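PDB 3LUF: Two-component system response regulator/GGDEF domain protein from Aeromonas salmonicida, which probably makes cyclic di-GMP from two GTP molecules through a GGDEF domain, this chain being the part with its two magnesium-binding receiver domains. Local coordinates for residues B[14-17]-B[18-22]; B[113-116]-B[117-121]; B[205-208]-B[209-213]. All coordinates share one frame; numbering follows the deposited sequence. Where two conformers were deposited one is given.

The three contacts follow one another along a chain that carries two CheY-like receiver domains, each built on a parallel five-stranded sheet with strand order 2-1-3-4-5. Contacts 1 and 2 lie on helices 14-27 and 106-122, which pack against each other, so their centres are about 17 Å apart and their nearest atoms about 5 Å. Contact 3 belongs to the other sheet, at the end of strand 201-207, its centre about 44 Å from that of contact 1 and about 31 Å from that of contact 2. Contacts 1 and 3 border the magnesium sites of the first and second domains. Contact 2 touches helix 232-248 and lies at the junction of the two domains.

Contact 1 of 3, residues B[14-17]-B[18-22]; sequences MTIR and RMLIQ. Unlike the reference sequence in segment 18-22: Met-19 (reference Thr).
Selenomethionine Met-14 and Arg-18, one helical turn apart, meet with their side chains crossing at a slant. CG of Met-14 sits over one face of the Arg-18 guanidinium, toward its rim, 3.7 Å from NE, and SE reaches 3.9 Å from NH1. Met-14 swings its CG anti to the backbone N (chi1 -165°). Arg-18 places CG beside its own N (chi1 -69°), which aims the chain back at the earlier residue, and its extended run from CG to NE gives the reach. The long, flexible Met-14 chain, here with selenium for the native sulfur, can lie there without competing for the guanidinium N-H groups.

Thr-15 and Met-19, also a selenomethionine, run side by side in the same direction, with CG2 of Thr-15 3.9 Å from CE of Met-19. Arg-17 and Ile-21 do likewise through CG and CD1, 4.0 Å apart. Arg-17 then bends at chi3, and its NH1 bonds to the backbone O of Glu-11, a residue seen to bind magnesium in this protein, though not in this chain. Ile-16 CG2 lies 4.3 Å from Leu-20 CD1, and both branched apolar chains pack on Leu-109 of helix 106-122.

Backbone bonds from Arg-18 N to Met-14 O (3.0 Å) through Ile-21 N to Arg-17 O (2.9 Å) hold these pairs in step. This is the i to i+4 spacing of an alpha helix, here the first of a receiver domain, just after acidic Glu-11 and Asp-12.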
loop_
_atom_site.group_PDB
_atom_site.type_symbol
_atom_site.label_atom_id
_atom_site.label_comp_id
_atom_site.label_asym_id
_atom_site.label_seq_id
_atom_site.Cartn_x
_atom_site.Cartn_y
_atom_site.Cartn_z
HETATM N N MSE B 14 -29.317 14.615 12.534
HETATM C CA MSE B 14 -28.576 15.685 13.177
HETATM C C MSE B 14 -27.217 15.150 13.661
HETATM O O MSE B 14 -26.199 15.781 13.465
HETATM C CB MSE B 14 -29.342 16.269 14.367
HETATM C CG MSE B 14 -28.746 17.600 14.812
HETATM SE SE MSE B 14 -29.603 18.142 16.453
HETATM C CE MSE B 14 -28.697 16.958 17.708
ATOM N N THR B 15 -27.219 13.970 14.275
ATOM C CA THR B 15 -25.984 13.392 14.807
ATOM C C THR B 15 -24.939 13.156 13.713
ATOM O O THR B 15 -23.747 13.521 13.857
ATOM C CB THR B 15 -26.328 12.049 15.484
ATOM O OG1 THR B 15 -27.173 12.328 16.608
ATOM C CG2 THR B 15 -25.068 11.332 15.973
ATOM N N ILE B 16 -25.376 12.508 12.636
ATOM C CA ILE B 16 -24.440 12.092 11.587
ATOM C C ILE B 16 -23.942 13.309 10.828
ATOM O O ILE B 16 -22.744 13.445 10.532
ATOM C CB ILE B 16 -25.078 11.034 10.650
ATOM C CG1 ILE B 16 -25.333 9.736 11.452
ATOM C CG2 ILE B 16 -24.176 10.725 9.461
ATOM C CD1 ILE B 16 -26.335 8.853 10.853
ATOM N N ARG B 17 -24.863 14.196 10.515
ATOM C CA ARG B 17 -24.474 15.407 9.766
ATOM C C ARG B 17 -23.478 16.210 10.605
ATOM O O ARG B 17 -22.425 16.618 10.098
ATOM C CB ARG B 17 -25.702 16.242 9.379
ATOM C CG ARG B 17 -25.411 17.499 8.559
ATOM C CD ARG B 17 -26.701 18.316 8.253
ATOM N NE ARG B 17 -27.293 18.899 9.458
ATOM C CZ ARG B 17 -28.390 18.443 10.075
ATOM N NH1 ARG B 17 -29.000 17.338 9.656
ATOM N NH2 ARG B 17 -28.822 19.059 11.185
ATOM N N ARG B 18 -23.768 16.383 11.895
ATOM C CA ARG B 18 -22.825 17.111 12.741
ATOM C C ARG B 18 -21.457 16.411 12.914
ATOM O O ARG B 18 -20.420 17.098 12.928
ATOM C CB ARG B 18 -23.439 17.504 14.079
ATOM C CG ARG B 18 -24.497 18.566 13.900
ATOM C CD ARG B 18 -24.961 19.073 15.188
ATOM N NE ARG B 18 -25.973 20.091 14.941
ATOM C CZ ARG B 18 -26.680 20.666 15.904
ATOM N NH1 ARG B 18 -26.469 20.340 17.181
ATOM N NH2 ARG B 18 -27.582 21.575 15.580
HETATM N N MSE B 19 -21.444 15.080 13.011
HETATM C CA MSE B 19 -20.161 14.319 13.028
HETATM C C MSE B 19 -19.329 14.560 11.779
HETATM O O MSE B 19 -18.094 14.749 11.852
HETATM C CB MSE B 19 -20.407 12.817 13.140
HETATM C CG MSE B 19 -20.807 12.390 14.501
HETATM SE SE MSE B 19 -21.301 10.466 14.433
HETATM C CE MSE B 19 -21.290 10.388 16.348
ATOM N N LEU B 20 -20.006 14.555 10.627
ATOM C CA LEU B 20 -19.336 14.770 9.348
ATOM C C LEU B 20 -18.785 16.187 9.250
ATOM O O LEU B 20 -17.651 16.381 8.830
ATOM C CB LEU B 20 -20.294 14.524 8.205
ATOM C CG LEU B 20 -20.553 13.082 7.845
ATOM C CD1 LEU B 20 -21.668 12.993 6.817
ATOM C CD2 LEU B 20 -19.242 12.372 7.345
ATOM N N ILE B 21 -19.590 17.166 9.634
ATOM C CA ILE B 21 -19.133 18.566 9.601
ATOM C C ILE B 21 -17.901 18.735 10.470
ATOM O O ILE B 21 -16.888 19.231 9.995
ATOM C CB ILE B 21 -20.220 19.546 10.037
ATOM C CG1 ILE B 21 -21.363 19.551 9.001
ATOM C CG2 ILE B 21 -19.613 20.950 10.260
ATOM C CD1 ILE B 21 -22.654 20.217 9.522
ATOM N N GLN B 22 -17.978 18.286 11.724
ATOM C CA GLN B 22 -16.873 18.446 12.679
ATOM C C GLN B 22 -15.582 17.794 12.177
ATOM O O GLN B 22 -14.514 18.405 12.218
ATOM C CB GLN B 22 -17.267 17.860 14.033
ATOM C CG GLN B 22 -16.217 17.976 15.150
ATOM C CD GLN B 22 -16.692 17.277 16.418
ATOM O OE1 GLN B 22 -17.434 16.290 16.344
ATOM N NE2 GLN B 22 -16.285 17.784 17.587
#

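Contact 2 of 3, residues B[113-116]-B[117-121]; sequences VGLV and HRLYL
Leu-115 and Leu-119 make the apolar part of this contact, one turn apart on helix 106-122. CG of Leu-115 lies 3.9 Å from CD1 of Leu-119, and CD1 of Leu-115 is equally far from CG of Leu-119, so the two branched ends meet at an angle. Leu-115 sends CG anti to the backbone N (chi1 177°), leaning it forward along the helix to its partner. Bulky aliphatic chains fit this buried place: Leu-119 and Val-116 rest on strand 49-55, and Val-113 on helix 14-27.

The hydrogen bonds are those of the backbone. Leu-119 N reaches Leu-115 O at 2.7 Å, the shortest of the four; His-117 N to Val-113 O is the longest at 3.2 Å, and Arg-118 N and Tyr-120 N bind Gly-114 O and Val-116 O in the same way.

Charge is carried by Arg-118, whose CB packs 3.4 Å from Gly-114 O before the chain bends away. Its NE bonds to OD1 of Asn-122 and its NH1 makes a salt bridge with OE2 of Glu-247, giving a buried guanidinium polar partners. This is the last helix of the first receiver domain, packed between its own parallel sheet and helix 232-248, where Leu-115 meets Gln-236 and Arg-118 meets Leu-243, at the junction of two CheY-like domains.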
loop_
_atom_site.group_PDB
_atom_site.type_symbol
_atom_site.label_atom_id
_atom_site.label_comp_id
_atom_site.label_asym_id
_atom_site.label_seq_id
_atom_site.Cartn_x
_atom_site.Cartn_y
_atom_site.Cartn_z
ATOM N N VAL B 113 -13.953 11.182 5.478
ATOM C CA VAL B 113 -13.033 12.296 5.719
ATOM C C VAL B 113 -11.755 12.146 4.888
ATOM O O VAL B 113 -11.356 13.050 4.138
ATOM C CB VAL B 113 -12.678 12.423 7.235
ATOM C CG1 VAL B 113 -11.737 13.587 7.462
ATOM C CG2 VAL B 113 -13.939 12.582 8.078
ATOM N N GLY B 114 -11.127 10.977 4.972
ATOM C CA GLY B 114 -9.967 10.686 4.147
ATOM C C GLY B 114 -10.301 10.729 2.683
ATOM O O GLY B 114 -9.508 11.202 1.896
ATOM N N LEU B 115 -11.499 10.273 2.324
ATOM C CA LEU B 115 -11.910 10.249 0.924
ATOM C C LEU B 115 -12.018 11.659 0.363
ATOM O O LEU B 115 -11.468 11.939 -0.707
ATOM C CB LEU B 115 -13.263 9.581 0.786
ATOM C CG LEU B 115 -13.873 9.525 -0.613
ATOM C CD1 LEU B 115 -12.961 8.898 -1.636
ATOM C CD2 LEU B 115 -15.205 8.767 -0.564
ATOM N N VAL B 116 -12.720 12.539 1.062
ATOM C CA VAL B 116 -12.972 13.880 0.462
ATOM C C VAL B 116 -11.689 14.706 0.388
ATOM O O VAL B 116 -11.510 15.529 -0.521
ATOM C CB VAL B 116 -14.124 14.679 1.149
ATOM C CG1 VAL B 116 -15.452 13.872 0.982
ATOM C CG2 VAL B 116 -13.798 15.006 2.625
ATOM N N HIS B 117 -10.802 14.474 1.347
ATOM C CA HIS B 117 -9.484 15.104 1.332
ATOM C C HIS B 117 -8.700 14.622 0.099
ATOM O O HIS B 117 -8.118 15.413 -0.642
ATOM C CB HIS B 117 -8.790 14.811 2.664
ATOM C CG HIS B 117 -7.380 15.313 2.765
ATOM N ND1 HIS B 117 -7.065 16.649 2.922
ATOM C CD2 HIS B 117 -6.211 14.642 2.823
ATOM C CE1 HIS B 117 -5.757 16.777 3.048
ATOM N NE2 HIS B 117 -5.216 15.573 2.988
ATOM N N ARG B 118 -8.712 13.321 -0.143
ATOM C CA ARG B 118 -8.088 12.778 -1.305
ATOM C C ARG B 118 -8.743 13.281 -2.590
ATOM O O ARG B 118 -8.047 13.633 -3.560
ATOM C CB ARG B 118 -8.222 11.237 -1.199
ATOM C CG ARG B 118 -7.389 10.430 -2.087
ATOM C CD ARG B 118 -5.894 10.524 -1.746
ATOM N NE ARG B 118 -5.252 11.476 -2.643
ATOM C CZ ARG B 118 -4.140 12.149 -2.343
ATOM N NH1 ARG B 118 -3.608 12.955 -3.250
ATOM N NH2 ARG B 118 -3.544 11.998 -1.147
ATOM N N LEU B 119 -10.078 13.294 -2.647
ATOM C CA LEU B 119 -10.737 13.756 -3.881
ATOM C C LEU B 119 -10.383 15.194 -4.193
ATOM O O LEU B 119 -10.146 15.525 -5.346
ATOM C CB LEU B 119 -12.282 13.650 -3.767
ATOM C CG LEU B 119 -12.787 12.200 -3.730
ATOM C CD1 LEU B 119 -14.310 12.210 -3.378
ATOM C CD2 LEU B 119 -12.567 11.421 -5.014
ATOM N N TYR B 120 -10.278 16.028 -3.169
ATOM C CA TYR B 120 -9.842 17.412 -3.385
ATOM C C TYR B 120 -8.428 17.460 -3.989
ATOM O O TYR B 120 -8.184 18.142 -5.008
ATOM C CB TYR B 120 -9.887 18.249 -2.092
ATOM C CG TYR B 120 -9.183 19.549 -2.328
ATOM C CD1 TYR B 120 -9.850 20.596 -2.955
ATOM C CD2 TYR B 120 -7.784 19.683 -2.079
ATOM C CE1 TYR B 120 -9.187 21.787 -3.257
ATOM C CE2 TYR B 120 -7.130 20.864 -2.409
ATOM C CZ TYR B 120 -7.838 21.899 -2.970
ATOM O OH TYR B 120 -7.201 23.049 -3.300
ATOM N N LEU B 121 -7.491 16.774 -3.346
ATOM C CA LEU B 121 -6.091 16.784 -3.827
ATOM C C LEU B 121 -5.912 16.219 -5.225
ATOM O O LEU B 121 -5.085 16.713 -6.029
ATOM C CB LEU B 121 -5.189 16.057 -2.843
ATOM C CG LEU B 121 -4.980 16.712 -1.482
ATOM C CD1 LEU B 121 -4.234 15.762 -0.549
ATOM C CD2 LEU B 121 -4.259 18.101 -1.579
#

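Contact 3 of 3, residues B[205-208]-B[209-213]; sequences ISVS and DKRGL
The loop that follows strand 201-207 in the second receiver domain folds back on the strand end through an Asx turn and a type I beta turn. Across it, CG2 of Val-207 meets the edge of the Arg-211 guanidinium, 3.3 Å from NH2 and near its plane, and lies close to OD2 of Asp-209. The compact valine thus offers the ion pair a small apolar flank.

Arg-211 grips Asp-209 side-on with two nitrogens. NE gives a nearly straight bond to OD1 (3.2 Å, 169° at the hydrogen) on its syn side, while NH2 makes the salt bridge to the syn lone pair of OD2 at 2.9 Å, more bent and tilted from the guanidinium plane. The backbone N of Arg-211 reaches OD1 as well, from above the carboxylate plane and on the same face as NE; this bond closes the Asx turn. With CG set between its backbone N and carbonyl carbon (chi1 55°), Asp-209 keeps its short carboxylate folded over the following residues. CD1 of Leu-213 lies over one guanidinium face, near the rim.

The beta turn runs from Asp-209 to Gly-212, closed by Gly-212 N to Asp-209 O (3.2 Å). Gly-212, at the N-cap of helix 213-219, has a positive phi of 57°, which glycine adopts easily. Water 1 accepts from Asp-209 N (2.8 Å) and Leu-213 N; it can donate to Val-207 O (2.9 Å), linking strand to loop, or to Asp-209 OD1, but has more acceptors in reach than protons.

The Arg-211 side chain is about 5 Å from that of Tyr-178, a magnesium ligand. Ser-206, its side chain about 7 Å from that of metal-binding Asp-176, probably occupies the position of the conserved Ser or Thr that ends the fourth strand of CheY-like domains.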
loop_
_atom_site.group_PDB
_atom_site.type_symbol
_atom_site.label_atom_id
_atom_site.label_comp_id
_atom_site.label_asym_id
_atom_site.label_seq_id
_atom_site.Cartn_x
_atom_site.Cartn_y
_atom_site.Cartn_z
ATOM N N ILE B 205 1.331 -3.593 -12.291
ATOM C CA ILE B 205 0.181 -4.490 -12.388
ATOM C C ILE B 205 0.573 -5.806 -13.052
ATOM O O ILE B 205 1.239 -5.819 -14.086
ATOM C CB ILE B 205 -1.007 -3.840 -13.136
ATOM C CG1 ILE B 205 -1.374 -2.504 -12.473
ATOM C CG2 ILE B 205 -2.226 -4.812 -13.095
ATOM C CD1 ILE B 205 -2.344 -1.602 -13.292
ATOM N N SER B 206 0.160 -6.907 -12.427
ATOM C CA SER B 206 0.554 -8.247 -12.835
ATOM C C SER B 206 -0.575 -9.236 -12.570
ATOM O O SER B 206 -1.336 -9.046 -11.646
ATOM C CB SER B 206 1.730 -8.684 -11.946
ATOM O OG SER B 206 2.820 -8.909 -12.762
ATOM N N VAL B 207 -0.647 -10.329 -13.334
ATOM C CA VAL B 207 -1.354 -11.510 -12.808
ATOM C C VAL B 207 -0.358 -12.256 -11.914
ATOM O O VAL B 207 0.832 -12.375 -12.263
ATOM C CB VAL B 207 -1.921 -12.418 -13.920
ATOM C CG1 VAL B 207 -3.042 -11.705 -14.655
ATOM C CG2 VAL B 207 -0.832 -12.836 -14.863
ATOM N N SER B 208 -0.791 -12.722 -10.747
ATOM C CA SER B 208 0.184 -13.313 -9.836
ATOM C C SER B 208 0.241 -14.829 -10.041
ATOM O O SER B 208 -0.747 -15.529 -9.816
ATOM C CB SER B 208 -0.068 -12.899 -8.372
ATOM O OG SER B 208 -0.371 -13.993 -7.537
ATOM N N ASP B 209 1.392 -15.303 -10.522
ATOM C CA ASP B 209 1.607 -16.723 -10.810
ATOM C C ASP B 209 3.077 -17.109 -10.581
ATOM O O ASP B 209 3.816 -16.380 -9.897
ATOM C CB ASP B 209 1.100 -17.080 -12.226
ATOM C CG ASP B 209 1.723 -16.211 -13.330
ATOM O OD1 ASP B 209 2.801 -15.624 -13.118
ATOM O OD2 ASP B 209 1.132 -16.111 -14.426
ATOM N N LYS B 210 3.503 -18.243 -11.148
ATOM C CA LYS B 210 4.880 -18.730 -10.972
ATOM C C LYS B 210 5.997 -17.772 -11.444
ATOM O O LYS B 210 7.163 -17.968 -11.100
ATOM C CB LYS B 210 5.063 -20.139 -11.589
ATOM C CG LYS B 210 5.060 -20.188 -13.117
ATOM C CD LYS B 210 5.336 -21.605 -13.648
ATOM C CE LYS B 210 6.847 -21.931 -13.731
ATOM N NZ LYS B 210 7.073 -23.399 -14.048
ATOM N N ARG B 211 5.650 -16.746 -12.227
ATOM C CA ARG B 211 6.672 -15.813 -12.742
ATOM C C ARG B 211 7.138 -14.785 -11.708
ATOM O O ARG B 211 8.149 -14.092 -11.932
ATOM C CB ARG B 211 6.206 -15.131 -14.030
ATOM C CG ARG B 211 6.117 -16.077 -15.226
ATOM C CD ARG B 211 5.367 -15.422 -16.368
ATOM N NE ARG B 211 4.020 -15.035 -15.968
ATOM C CZ ARG B 211 3.195 -14.305 -16.715
ATOM N NH1 ARG B 211 3.568 -13.889 -17.923
ATOM N NH2 ARG B 211 1.986 -13.996 -16.253
ATOM N N GLY B 212 6.412 -14.706 -10.581
ATOM C CA GLY B 212 6.746 -13.838 -9.440
ATOM C C GLY B 212 6.857 -12.371 -9.841
ATOM O O GLY B 212 7.816 -11.682 -9.485
ATOM N N LEU B 213 5.862 -11.903 -10.578
ATOM C CA LEU B 213 5.979 -10.614 -11.242
ATOM C C LEU B 213 5.973 -9.429 -10.269
ATOM O O LEU B 213 6.744 -8.471 -10.450
ATOM C CB LEU B 213 4.977 -10.484 -12.388
ATOM C CG LEU B 213 5.170 -11.425 -13.598
ATOM C CD1 LEU B 213 3.967 -11.422 -14.532
ATOM C CD2 LEU B 213 6.473 -11.151 -14.395
HETATM O O HOH W 1 3.390 -13.582 -11.560
#